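Local structure of aminotransferase, class IV (Brucella abortus, 4TVI) at residues A[76-84]-A[238-246]; A[106-114]-A[144-152]. The protein probably catalyses the pyridoxal-phosphate-dependent transfer of amino groups between 2-oxoglutarate and the branched-chain amino acids leucine, isoleucine and valine. All blocks are in the same frame, centred on the assembly; numbering follows the deposited sequence.

Contact 1: A[76-84]-A[238-246]; sequences PDLDRHSAR and LNGITRQRV
Helix 78-84 runs roughly antiparallel to helix 241-246, their short axes at 143° and 11.0 Å apart at closest approach, with Arg-80 and Ile-241 nearest in backbone register. Ile-241 fills the middle of the gap. Its CD1 lies over one face of the His-81 imidazole, 3.8 Å from the ring centroid and displaced toward the rim, a CH-pi contact; the same methyl sits over the centre of the Arg-84 guanidinium, while CG2 meets Asp-77. Beside this isoleucine two arginines grip across the helices. Arg-245, bent at chi2 and chi3, turns its guanidinium side-on to the Asp-77 carboxylate, the two planes only 27° apart: NE to OD2 is nearly straight at 171°, and NH2 reaches the syn lone pair of OD1 at 2.8 Å. Arg-80 instead works end-on, giving both NH1 and NH2 to the single oxygen OE1 of Gln-244, with NH2 to OE1 at 2.8 Å. Both nitrogens come from the same face of the amide, whose NE2 in turn holds Asn-239 O at 2.9 Å and so fixes the amide's rotation. A water joins Asp-77 OD2, Arg-80 NH1 and Ile-241 O. The polar ends of His-81 and Arg-84 are held by Asp-66, through ND1 and NE respectively. Arg-84 NH1, Ile-241 N and Thr-242 OG1 all bond phosphate oxygens of the modified residue LLP at position 180, which places the N-terminus of helix 241-252 in the phosphate-binding cup of a class IV aminotransferase.

Contact 2: A[106-114]-A[144-152]; sequences LAREGLKKF and DFALCLEAI
Leu-106 and Phe-145 reach toward each other from helix and strand, and the leucine methyl CD2 meets the rim of the aromatic ring near its plane, 3.7 Å from Phe-145 CE2. Beside them Leu-147 points past Leu-106 to the helix backbone. With CG anti to the backbone nitrogen (chi1 -180°), it carries CD2 to 3.7 Å from Ala-107 CA. Two residues along the strand, Leu-149 takes a different first torsion, chi1 -51°, with CG beside its backbone nitrogen and anti to the carbonyl carbon. Its CD1 thereby lies directly on the main chain of the helix, 3.4 Å from Gly-110 C and close to Leu-111 N. The Leu-111 side chain stands nearly perpendicular to that of Leu-149, with Leu-111 CD2 3.9 Å from Leu-149 CD1.

Phe-114, the last residue of the type I turn from Leu-111, closes the far end. Its ring lies aslant Leu-149, with CE1 and CZ against Leu-149 CB. CZ also brings the ring edge to Leu-149 O at 3.5 Å, while CE2 rests on Ala-151 CB. Trp-36 meets the same ring edge-to-face. No hydrogen bond crosses between the segments, and the touching side chains are apolar.

Phe-145, Leu-147 and Leu-149 alternate with Ala-146 and Cys-148, whose side chains lie on the other face of the strand; Cys-148 packs on Ala-53 of the second subunit. Helix 106-111, with its axis 9.5 Å from that of strand 144-151 and at 37° to it, thus covers one face of the five-stranded antiparallel sheet, a helix layer on a sheet layer: the two-layer alpha-beta sandwich of the smaller domain of the class IV aminotransferase fold.

In the fold
The two contacts lie about 18 Å apart between centres. Both segments of contact 2 fall between those of contact 1 in the chain: helix 100-111 comes soon after helix 78-91, strand 143-151 follows, and helix 241-252 comes much later. The consecutive helices join the contacts directly, for Leu-78 CD2 of contact 1 packs 3.8 Å from Arg-108 CZ of contact 2. Helix 100-111 rests on the five-stranded antiparallel sheet. Helix 78-91 packs Leu-78 and Ser-82 on helix 100-111 and turns its Arg-80 and Arg-84 side to helix 241-252, which touches strand 272-277 of the mixed sheet. The pair of helices therefore spans from one sheet layer to the cofactor phosphate, linking the two parts of the chain at the active site.

Contact 1: A[76-84]-A[238-246]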
loop_
_atom_site.group_PDB
_atom_site.type_symbol
_atom_site.label_atom_id
_atom_site.label_comp_id
_atom_site.label_asym_id
_atom_site.label_seq_id
_atom_site.Cartn_x
_atom_site.Cartn_y
_atom_site.Cartn_z
ATOM N N PRO A 76 0.173 5.946 -28.009
ATOM C CA PRO A 76 -0.588 7.154 -27.657
ATOM C C PRO A 76 -0.426 7.572 -26.203
ATOM O O PRO A 76 -0.449 6.730 -25.304
ATOM C CB PRO A 76 -2.039 6.757 -27.953
ATOM C CG PRO A 76 -2.048 5.269 -27.922
ATOM C CD PRO A 76 -0.708 4.859 -28.462
ATOM N N ASP A 77 -0.239 8.873 -25.997
ATOM C CA ASP A 77 -0.140 9.471 -24.667
ATOM C C ASP A 77 0.997 8.882 -23.833
ATOM O O ASP A 77 0.950 8.921 -22.600
ATOM C CB ASP A 77 -1.469 9.332 -23.909
ATOM C CG ASP A 77 -2.479 10.410 -24.296
ATOM O OD1 ASP A 77 -2.051 11.546 -24.586
ATOM O OD2 ASP A 77 -3.699 10.120 -24.317
ATOM N N LEU A 78 2.012 8.342 -24.502
ATOM C CA LEU A 78 3.212 7.873 -23.806
ATOM C C LEU A 78 3.850 9.022 -23.026
ATOM O O LEU A 78 4.408 8.818 -21.948
ATOM C CB LEU A 78 4.226 7.268 -24.784
ATOM C CG LEU A 78 5.598 6.908 -24.196
ATOM C CD1 LEU A 78 5.453 5.937 -23.024
ATOM C CD2 LEU A 78 6.510 6.320 -25.269
ATOM N N ASP A 79 3.775 10.229 -23.581
ATOM C CA ASP A 79 4.385 11.382 -22.937
ATOM C C ASP A 79 3.657 11.731 -21.643
ATOM O O ASP A 79 4.294 12.040 -20.634
ATOM C CB ASP A 79 4.412 12.589 -23.882
ATOM C CG ASP A 79 3.040 12.925 -24.464
ATOM O OD1 ASP A 79 2.156 12.046 -24.504
ATOM O OD2 ASP A 79 2.851 14.080 -24.895
ATOM N N ARG A 80 2.329 11.661 -21.666
ATOM C CA ARG A 80 1.535 11.972 -20.479
ATOM C C ARG A 80 1.739 10.926 -19.386
ATOM O O ARG A 80 1.880 11.264 -18.215
ATOM C CB ARG A 80 0.046 12.074 -20.825
ATOM C CG ARG A 80 -0.287 13.131 -21.868
ATOM C CD ARG A 80 -1.738 13.554 -21.747
ATOM N NE ARG A 80 -2.001 14.258 -20.490
ATOM C CZ ARG A 80 -3.217 14.478 -19.999
ATOM N NH1 ARG A 80 -4.284 14.038 -20.654
ATOM N NH2 ARG A 80 -3.370 15.132 -18.855
ATOM N N HIS A 81 1.753 9.657 -19.780
ATOM C CA HIS A 81 1.980 8.567 -18.837
ATOM C C HIS A 81 3.372 8.650 -18.217
ATOM O O HIS A 81 3.550 8.352 -17.033
ATOM C CB HIS A 81 1.778 7.213 -19.526
ATOM C CG HIS A 81 0.342 6.853 -19.750
ATOM N ND1 HIS A 81 -0.525 6.571 -18.714
ATOM C CD2 HIS A 81 -0.382 6.725 -20.888
ATOM C CE1 HIS A 81 -1.715 6.279 -19.204
ATOM N NE2 HIS A 81 -1.657 6.369 -20.523
ATOM N N SER A 82 4.355 9.059 -19.016
ATOM C CA SER A 82 5.721 9.221 -18.522
ATOM C C SER A 82 5.782 10.327 -17.480
ATOM O O SER A 82 6.432 10.181 -16.439
ATOM C CB SER A 82 6.682 9.532 -19.668
ATOM O OG SER A 82 6.719 8.461 -20.591
ATOM N N ALA A 83 5.082 11.424 -17.757
ATOM C CA ALA A 83 5.079 12.568 -16.857
ATOM C C ALA A 83 4.403 12.238 -15.528
ATOM O O ALA A 83 4.839 12.704 -14.476
ATOM C CB ALA A 83 4.393 13.754 -17.514
ATOM N N ARG A 84 3.330 11.453 -15.570
ATOM C CA ARG A 84 2.579 11.183 -14.353
ATOM C C ARG A 84 3.376 10.328 -13.383
ATOM O O ARG A 84 3.216 10.458 -12.169
ATOM C CB ARG A 84 1.243 10.502 -14.665
ATOM C CG ARG A 84 0.322 10.393 -13.440
ATOM C CD ARG A 84 -1.063 9.891 -13.821
ATOM N NE ARG A 84 -1.022 8.546 -14.385
ATOM C CZ ARG A 84 -2.077 7.926 -14.906
ATOM N NH1 ARG A 84 -3.255 8.539 -14.949
ATOM N NH2 ARG A 84 -1.954 6.699 -15.396
ATOM N N LEU A 238 -8.194 8.167 -9.710
ATOM C CA LEU A 238 -7.340 8.801 -10.703
ATOM C C LEU A 238 -8.152 9.338 -11.867
ATOM O O LEU A 238 -8.981 8.634 -12.443
ATOM C CB LEU A 238 -6.287 7.816 -11.220
ATOM C CG LEU A 238 -5.133 7.520 -10.268
ATOM C CD1 LEU A 238 -4.241 6.432 -10.842
ATOM C CD2 LEU A 238 -4.336 8.793 -10.011
ATOM N N ASN A 239 -7.913 10.600 -12.201
ATOM C CA ASN A 239 -8.444 11.173 -13.422
ATOM C C ASN A 239 -7.606 10.662 -14.578
ATOM O O ASN A 239 -6.632 11.297 -14.980
ATOM C CB ASN A 239 -8.434 12.699 -13.350
ATOM C CG ASN A 239 -9.022 13.348 -14.589
ATOM O OD1 ASN A 239 -9.469 12.668 -15.513
ATOM N ND2 ASN A 239 -9.043 14.675 -14.603
ATOM N N GLY A 240 -7.995 9.505 -15.102
ATOM C CA GLY A 240 -7.181 8.780 -16.059
ATOM C C GLY A 240 -6.794 9.558 -17.294
ATOM O O GLY A 240 -7.521 10.445 -17.743
ATOM N N ILE A 241 -5.629 9.229 -17.834
ATOM C CA ILE A 241 -5.149 9.842 -19.064
ATOM C C ILE A 241 -5.965 9.363 -20.264
ATOM O O ILE A 241 -6.260 10.142 -21.176
ATOM C CB ILE A 241 -3.657 9.540 -19.277
ATOM C CG1 ILE A 241 -2.829 10.294 -18.235
ATOM C CG2 ILE A 241 -3.212 9.931 -20.681
ATOM C CD1 ILE A 241 -1.400 9.908 -18.225
ATOM N N THR A 242 -6.337 8.085 -20.258
ATOM C CA THR A 242 -7.173 7.540 -21.324
ATOM C C THR A 242 -8.556 8.178 -21.260
ATOM O O THR A 242 -9.140 8.525 -22.285
ATOM C CB THR A 242 -7.314 6.013 -21.228
ATOM O OG1 THR A 242 -6.055 5.432 -20.864
ATOM C CG2 THR A 242 -7.781 5.438 -22.564
ATOM N N ARG A 243 -9.057 8.327 -20.037
ATOM C CA ARG A 243 -10.338 8.981 -19.763
ATOM C C ARG A 243 -10.407 10.376 -20.373
ATOM O O ARG A 243 -11.355 10.700 -21.090
ATOM C CB ARG A 243 -10.567 9.066 -18.248
ATOM C CG ARG A 243 -11.735 9.958 -17.823
ATOM C CD ARG A 243 -11.650 10.273 -16.336
ATOM N NE ARG A 243 -12.787 11.064 -15.885
ATOM C CZ ARG A 243 -12.871 12.383 -15.999
ATOM N NH1 ARG A 243 -11.870 13.073 -16.541
ATOM N NH2 ARG A 243 -13.958 13.010 -15.573
ATOM N N GLN A 244 -9.390 11.189 -20.101
ATOM C CA GLN A 244 -9.329 12.552 -20.619
ATOM C C GLN A 244 -9.270 12.567 -22.143
ATOM O O GLN A 244 -9.876 13.422 -22.783
ATOM C CB GLN A 244 -8.114 13.287 -20.050
ATOM C CG GLN A 244 -8.129 13.461 -18.536
ATOM C CD GLN A 244 -6.805 13.975 -18.006
ATOM O OE1 GLN A 244 -6.175 14.847 -18.606
ATOM N NE2 GLN A 244 -6.364 13.419 -16.884
ATOM N N ARG A 245 -8.529 11.624 -22.718
ATOM C CA ARG A 245 -8.388 11.551 -24.165
ATOM C C ARG A 245 -9.727 11.228 -24.818
ATOM O O ARG A 245 -10.100 11.845 -25.815
ATOM C CB ARG A 245 -7.339 10.508 -24.563
ATOM C CG ARG A 245 -7.098 10.429 -26.075
ATOM C CD ARG A 245 -6.612 11.773 -26.623
ATOM N NE ARG A 245 -5.349 12.170 -26.010
ATOM C CZ ARG A 245 -4.745 13.337 -26.208
ATOM N NH1 ARG A 245 -5.288 14.246 -27.011
ATOM N NH2 ARG A 245 -3.593 13.594 -25.601
ATOM N N VAL A 246 -10.443 10.260 -24.247
ATOM C CA VAL A 246 -11.746 9.841 -24.763
ATOM C C VAL A 246 -12.792 10.962 -24.647
ATOM O O VAL A 246 -13.583 11.195 -25.572
ATOM C CB VAL A 246 -12.245 8.573 -24.031
ATOM C CG1 VAL A 246 -13.725 8.310 -24.315
ATOM C CG2 VAL A 246 -11.392 7.367 -24.412
HETATM O O HOH W 1 -4.924 12.072 -22.423
HETATM O O HOH W 2 -3.699 5.674 -22.215
HETATM O O HOH W 3 -3.886 11.455 -14.340
#

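Contact 2: A[106-114]-A[144-152]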
loop_
_atom_site.group_PDB
_atom_site.type_symbol
_atom_site.label_atom_id
_atom_site.label_comp_id
_atom_site.label_asym_id
_atom_site.label_seq_id
_atom_site.Cartn_x
_atom_site.Cartn_y
_atom_site.Cartn_z
ATOM N N LEU A 106 13.619 6.402 -23.069
ATOM C CA LEU A 106 14.050 5.082 -22.625
ATOM C C LEU A 106 13.032 4.011 -23.024
ATOM O O LEU A 106 13.401 2.919 -23.461
ATOM C CB LEU A 106 14.259 5.082 -21.111
ATOM C CG LEU A 106 14.889 3.832 -20.501
ATOM C CD1 LEU A 106 16.312 3.665 -21.008
ATOM C CD2 LEU A 106 14.853 3.911 -18.984
ATOM N N ALA A 107 11.751 4.336 -22.879
ATOM C CA ALA A 107 10.682 3.424 -23.276
ATOM C C ALA A 107 10.775 3.071 -24.761
ATOM O O ALA A 107 10.663 1.905 -25.141
ATOM C CB ALA A 107 9.325 4.032 -22.962
ATOM N N ARG A 108 10.997 4.082 -25.595
ATOM C CA ARG A 108 11.073 3.867 -27.035
ATOM C C ARG A 108 12.279 3.006 -27.399
ATOM O O ARG A 108 12.229 2.217 -28.345
ATOM C CB ARG A 108 11.125 5.200 -27.789
ATOM C CG ARG A 108 9.881 6.058 -27.581
ATOM C CD ARG A 108 9.765 7.171 -28.613
ATOM N NE ARG A 108 8.630 8.040 -28.310
ATOM C CZ ARG A 108 7.374 7.797 -28.672
ATOM N NH1 ARG A 108 7.074 6.698 -29.356
ATOM N NH2 ARG A 108 6.411 8.648 -28.338
ATOM N N GLU A 109 13.360 3.165 -26.644
ATOM C CA GLU A 109 14.553 2.358 -26.853
ATOM C C GLU A 109 14.258 0.907 -26.501
ATOM O O GLU A 109 14.613 -0.011 -27.245
ATOM C CB GLU A 109 15.726 2.894 -26.022
ATOM C CG GLU A 109 16.277 4.220 -26.526
ATOM C CD GLU A 109 17.317 4.832 -25.607
ATOM O OE1 GLU A 109 17.484 4.338 -24.470
ATOM O OE2 GLU A 109 17.964 5.819 -26.021
ATOM N N GLY A 110 13.570 0.708 -25.383
ATOM C CA GLY A 110 13.252 -0.629 -24.917
ATOM C C GLY A 110 12.333 -1.367 -25.867
ATOM O O GLY A 110 12.479 -2.575 -26.062
ATOM N N LEU A 111 11.388 -0.639 -26.457
ATOM C CA LEU A 111 10.434 -1.232 -27.383
ATOM C C LEU A 111 11.148 -1.857 -28.576
ATOM O O LEU A 111 10.682 -2.844 -29.140
ATOM C CB LEU A 111 9.427 -0.188 -27.871
ATOM C CG LEU A 111 8.471 0.403 -26.829
ATOM C CD1 LEU A 111 7.532 1.426 -27.480
ATOM C CD2 LEU A 111 7.689 -0.683 -26.085
ATOM N N LYS A 112 12.292 -1.286 -28.940
ATOM C CA LYS A 112 13.083 -1.786 -30.059
ATOM C C LYS A 112 13.614 -3.193 -29.806
ATOM O O LYS A 112 13.969 -3.905 -30.744
ATOM C CB LYS A 112 14.250 -0.841 -30.353
ATOM C CG LYS A 112 13.821 0.529 -30.850
ATOM C CD LYS A 112 12.994 0.418 -32.120
ATOM C CE LYS A 112 12.614 1.788 -32.658
ATOM N NZ LYS A 112 11.775 1.690 -33.883
ATOM N N LYS A 113 13.661 -3.597 -28.542
ATOM C CA LYS A 113 14.200 -4.908 -28.183
ATOM C C LYS A 113 13.224 -6.014 -28.560
ATOM O O LYS A 113 13.589 -7.184 -28.616
ATOM C CB LYS A 113 14.502 -4.977 -26.681
ATOM C CG LYS A 113 15.516 -3.960 -26.176
ATOM C CD LYS A 113 16.921 -4.549 -26.142
ATOM C CE LYS A 113 17.913 -3.572 -25.528
ATOM N NZ LYS A 113 19.304 -4.110 -25.521
ATOM N N PHE A 114 11.975 -5.633 -28.799
ATOM C CA PHE A 114 10.934 -6.583 -29.167
ATOM C C PHE A 114 10.898 -6.816 -30.669
ATOM O O PHE A 114 11.358 -5.980 -31.449
ATOM C CB PHE A 114 9.576 -6.094 -28.661
ATOM C CG PHE A 114 9.454 -6.134 -27.169
ATOM C CD1 PHE A 114 9.920 -5.083 -26.394
ATOM C CD2 PHE A 114 8.899 -7.234 -26.536
ATOM C CE1 PHE A 114 9.825 -5.124 -25.014
ATOM C CE2 PHE A 114 8.795 -7.281 -25.156
ATOM C CZ PHE A 114 9.259 -6.224 -24.393
ATOM N N ASP A 144 14.925 4.890 -6.507
ATOM C CA ASP A 144 15.457 4.158 -7.650
ATOM C C ASP A 144 14.363 3.944 -8.694
ATOM O O ASP A 144 13.184 4.165 -8.426
ATOM C CB ASP A 144 16.059 2.820 -7.212
ATOM C CG ASP A 144 17.157 2.340 -8.153
ATOM O OD1 ASP A 144 17.330 2.940 -9.240
ATOM O OD2 ASP A 144 17.861 1.374 -7.796
ATOM N N PHE A 145 14.761 3.494 -9.878
ATOM C CA PHE A 145 13.851 3.392 -11.012
ATOM C C PHE A 145 13.959 2.052 -11.722
ATOM O O PHE A 145 15.028 1.437 -11.758
ATOM C CB PHE A 145 14.134 4.534 -11.994
ATOM C CG PHE A 145 13.366 4.449 -13.286
ATOM C CD1 PHE A 145 12.065 4.920 -13.368
ATOM C CD2 PHE A 145 13.959 3.936 -14.430
ATOM C CE1 PHE A 145 11.364 4.860 -14.555
ATOM C CE2 PHE A 145 13.259 3.874 -15.627
ATOM C CZ PHE A 145 11.962 4.335 -15.690
ATOM N N ALA A 146 12.846 1.598 -12.284
ATOM C CA ALA A 146 12.864 0.458 -13.189
ATOM C C ALA A 146 11.747 0.610 -14.210
ATOM O O ALA A 146 10.663 1.101 -13.892
ATOM C CB ALA A 146 12.734 -0.853 -12.430
ATOM N N LEU A 147 12.028 0.211 -15.446
ATOM C CA LEU A 147 11.050 0.283 -16.523
ATOM C C LEU A 147 10.804 -1.110 -17.088
ATOM O O LEU A 147 11.675 -1.689 -17.739
ATOM C CB LEU A 147 11.534 1.229 -17.622
ATOM C CG LEU A 147 10.616 1.424 -18.829
ATOM C CD1 LEU A 147 9.248 1.948 -18.390
ATOM C CD2 LEU A 147 11.268 2.368 -19.820
ATOM N N CYS A 148 9.617 -1.646 -16.840
ATOM C CA CYS A 148 9.310 -3.015 -17.235
ATOM C C CYS A 148 8.411 -3.059 -18.466
ATOM O O CYS A 148 7.299 -2.516 -18.462
ATOM C CB CYS A 148 8.650 -3.761 -16.068
ATOM S SG CYS A 148 8.330 -5.512 -16.383
ATOM N N LEU A 149 8.904 -3.707 -19.516
ATOM C CA LEU A 149 8.151 -3.873 -20.752
ATOM C C LEU A 149 7.746 -5.325 -20.940
ATOM O O LEU A 149 8.597 -6.220 -20.939
ATOM C CB LEU A 149 8.963 -3.409 -21.965
ATOM C CG LEU A 149 9.598 -2.020 -21.905
ATOM C CD1 LEU A 149 10.201 -1.663 -23.253
ATOM C CD2 LEU A 149 8.606 -0.969 -21.449
ATOM N N GLU A 150 6.446 -5.554 -21.083
ATOM C CA GLU A 150 5.923 -6.899 -21.287
ATOM C C GLU A 150 5.158 -7.013 -22.600
ATOM O O GLU A 150 4.269 -6.208 -22.884
ATOM C CB GLU A 150 5.018 -7.308 -20.125
ATOM C CG GLU A 150 4.551 -8.757 -20.195
ATOM C CD GLU A 150 3.788 -9.183 -18.950
ATOM O OE1 GLU A 150 3.531 -8.317 -18.085
ATOM O OE2 GLU A 150 3.447 -10.379 -18.837
ATOM N N ALA A 151 5.508 -8.019 -23.395
ATOM C CA ALA A 151 4.792 -8.308 -24.626
ATOM C C ALA A 151 3.391 -8.834 -24.322
ATOM O O ALA A 151 3.223 -9.949 -23.828
ATOM C CB ALA A 151 5.563 -9.312 -25.466
ATOM N N ILE A 152 2.388 -8.001 -24.574
ATOM C CA ILE A 152 0.994 -8.402 -24.429
ATOM C C ILE A 152 0.200 -8.018 -25.669
ATOM O O ILE A 152 0.070 -6.835 -25.973
ATOM C CB ILE A 152 0.348 -7.762 -23.197
ATOM C CG1 ILE A 152 1.165 -8.094 -21.942
ATOM C CG2 ILE A 152 -1.103 -8.222 -23.059
ATOM C CD1 ILE A 152 0.556 -7.587 -20.654
#